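Local coordinates for protein alpha-amylase (Eisenia fetida, PDB 6M4K) that probably hydrolyses internal alpha-1,4-glucosidic linkages in starch-like polysaccharides, as a calcium- and chloride-dependent family 13 glycoside hydrolase, at residues A[92-97]-A[223-227]. Numbering follows the deposited sequence.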
loop_
_atom_site.group_PDB
_atom_site.type_symbol
_atom_site.label_atom_id
_atom_site.label_comp_id
_atom_site.label_asym_id
_atom_site.label_seq_id
_atom_site.Cartn_x
_atom_site.Cartn_y
_atom_site.Cartn_z
ATOM N N ASN A 92 3.972 12.819 -13.522
ATOM C CA ASN A 92 2.738 13.033 -14.273
ATOM C C ASN A 92 2.986 13.031 -15.774
ATOM O O ASN A 92 2.197 12.455 -16.532
ATOM C CB ASN A 92 2.071 14.342 -13.859
ATOM C CG ASN A 92 1.392 14.256 -12.515
ATOM O OD1 ASN A 92 1.495 13.244 -11.816
ATOM N ND2 ASN A 92 0.679 15.320 -12.142
ATOM N N ASN A 93 4.068 13.676 -16.224
ATOM C CA ASN A 93 4.373 13.686 -17.654
ATOM C C ASN A 93 4.653 12.293 -18.187
ATOM O O ASN A 93 4.451 12.038 -19.380
ATOM C CB ASN A 93 5.544 14.620 -17.960
ATOM C CG ASN A 93 5.165 16.082 -17.870
ATOM O OD1 ASN A 93 3.987 16.424 -17.931
ATOM N ND2 ASN A 93 6.159 16.950 -17.728
ATOM N N LEU A 94 5.135 11.386 -17.337
ATOM C CA LEU A 94 5.356 9.994 -17.716
ATOM C C LEU A 94 4.133 9.115 -17.521
ATOM O O LEU A 94 4.198 7.918 -17.819
ATOM C CB LEU A 94 6.516 9.408 -16.909
ATOM C CG LEU A 94 7.890 9.905 -17.339
ATOM C CD1 LEU A 94 8.908 9.614 -16.252
ATOM C CD2 LEU A 94 8.288 9.222 -18.632
ATOM N N GLY A 95 3.031 9.663 -17.017
ATOM C CA GLY A 95 1.850 8.867 -16.781
ATOM C C GLY A 95 1.929 7.973 -15.563
ATOM O O GLY A 95 1.299 6.904 -15.542
ATOM N N VAL A 96 2.697 8.375 -14.552
ATOM C CA VAL A 96 2.802 7.664 -13.280
ATOM C C VAL A 96 2.425 8.677 -12.207
ATOM O O VAL A 96 3.121 9.683 -12.027
ATOM C CB VAL A 96 4.213 7.107 -13.053
ATOM C CG1 VAL A 96 4.294 6.424 -11.697
ATOM C CG2 VAL A 96 4.575 6.124 -14.162
ATOM N N TYR A 97 1.313 8.444 -11.524
ATOM C CA TYR A 97 0.713 9.478 -10.690
ATOM C C TYR A 97 1.137 9.365 -9.225
ATOM O O TYR A 97 1.735 8.374 -8.798
ATOM C CB TYR A 97 -0.805 9.489 -10.888
ATOM C CG TYR A 97 -1.119 9.702 -12.356
ATOM C CD1 TYR A 97 -0.588 10.791 -13.043
ATOM C CD2 TYR A 97 -1.861 8.779 -13.072
ATOM C CE1 TYR A 97 -0.824 10.982 -14.391
ATOM C CE2 TYR A 97 -2.115 8.970 -14.435
ATOM C CZ TYR A 97 -1.589 10.074 -15.070
ATOM O OH TYR A 97 -1.834 10.246 -16.418
ATOM N N GLN A 223 -4.054 19.987 -16.604
ATOM C CA GLN A 223 -2.839 19.790 -17.382
ATOM C C GLN A 223 -2.612 18.311 -17.673
ATOM O O GLN A 223 -2.072 17.959 -18.726
ATOM C CB GLN A 223 -1.634 20.395 -16.657
ATOM C CG GLN A 223 -0.342 20.355 -17.465
ATOM C CD GLN A 223 0.830 20.996 -16.737
ATOM O OE1 GLN A 223 0.650 21.890 -15.916
ATOM N NE2 GLN A 223 2.035 20.538 -17.043
ATOM N N TRP A 224 -3.044 17.430 -16.768
ATOM C CA TRP A 224 -2.823 15.995 -16.933
ATOM C C TRP A 224 -4.102 15.176 -16.839
ATOM O O TRP A 224 -4.214 14.117 -17.470
ATOM C CB TRP A 224 -1.860 15.467 -15.863
ATOM C CG TRP A 224 -0.506 16.083 -15.877
ATOM C CD1 TRP A 224 0.527 15.769 -16.708
ATOM C CD2 TRP A 224 -0.021 17.101 -14.994
ATOM N NE1 TRP A 224 1.624 16.542 -16.403
ATOM C CE2 TRP A 224 1.313 17.366 -15.355
ATOM C CE3 TRP A 224 -0.590 17.819 -13.937
ATOM C CZ2 TRP A 224 2.090 18.320 -14.688
ATOM C CZ3 TRP A 224 0.181 18.759 -13.283
ATOM C CH2 TRP A 224 1.500 18.999 -13.658
ATOM N N PHE A 225 -5.047 15.617 -16.024
ATOM C CA PHE A 225 -6.195 14.799 -15.673
ATOM C C PHE A 225 -7.448 15.273 -16.390
ATOM O O PHE A 225 -7.549 16.444 -16.768
ATOM C CB PHE A 225 -6.415 14.834 -14.155
ATOM C CG PHE A 225 -5.223 14.341 -13.388
ATOM C CD1 PHE A 225 -4.913 12.993 -13.382
ATOM C CD2 PHE A 225 -4.387 15.216 -12.722
ATOM C CE1 PHE A 225 -3.786 12.523 -12.703
ATOM C CE2 PHE A 225 -3.260 14.749 -12.041
ATOM C CZ PHE A 225 -2.969 13.400 -12.037
ATOM N N PRO A 226 -8.419 14.389 -16.603
ATOM C CA PRO A 226 -9.643 14.805 -17.294
ATOM C C PRO A 226 -10.374 15.867 -16.493
ATOM O O PRO A 226 -10.338 15.891 -15.260
ATOM C CB PRO A 226 -10.469 13.515 -17.362
ATOM C CG PRO A 226 -9.462 12.400 -17.223
ATOM C CD PRO A 226 -8.406 12.943 -16.305
ATOM N N ALA A 227 -11.046 16.764 -17.214
ATOM C CA ALA A 227 -11.856 17.770 -16.546
ATOM C C ALA A 227 -12.970 17.102 -15.748
ATOM O O ALA A 227 -13.486 16.047 -16.120
ATOM C CB ALA A 227 -12.451 18.742 -17.570
HETATM O O HOH W 1 2.478 18.487 -19.091
#
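At the C-terminal end of helix 81-93 in the catalytic barrel, Asn92 and Asn93 meet Trp224, which belongs to the loop leading into strand 232-235. The indole NE1 of Trp224 donates to OD1 of Asn93 at 2.8 Å, nearly straight. OD1 lies in the indole plane, but NE1 stands above the plane of the amide. Water 1 also donates to OD1 and accepts from NE2 of Gln223, so two donors grip this oxygen. Asn92 lies over one indole face. Its CB makes a CH-pi contact, 3.4 Å from the centroid of the five-membered ring of Trp224. With CG beside the backbone N (chi1 -75°), the amide stands steeply on the indole, planes 75° apart, and its ND2 comes down over the six-membered ring, 3.3 Å from CE3 of Trp224. This ND2 is hydrogen-bonded to Gly193 O. Gln223 NE2 sits over the opposite face. An alanine in place of Trp224 would probably leave OD1 of Asn93 without its indole donor and open a gap beside Asn92. The helix ends in a Schellman motif, with Gly95 at positive phi and Gly95 N bonded to Asn92 O. The chain then enters barrel strand 97-102 at Tyr97. CE1 of Phe225 rests over one face of the Tyr97 ring, 3.7 Å from CD1 of Tyr97. The ring planes are inclined at 55°. Both side chains also touch Ala195, just before barrel strand 196-199.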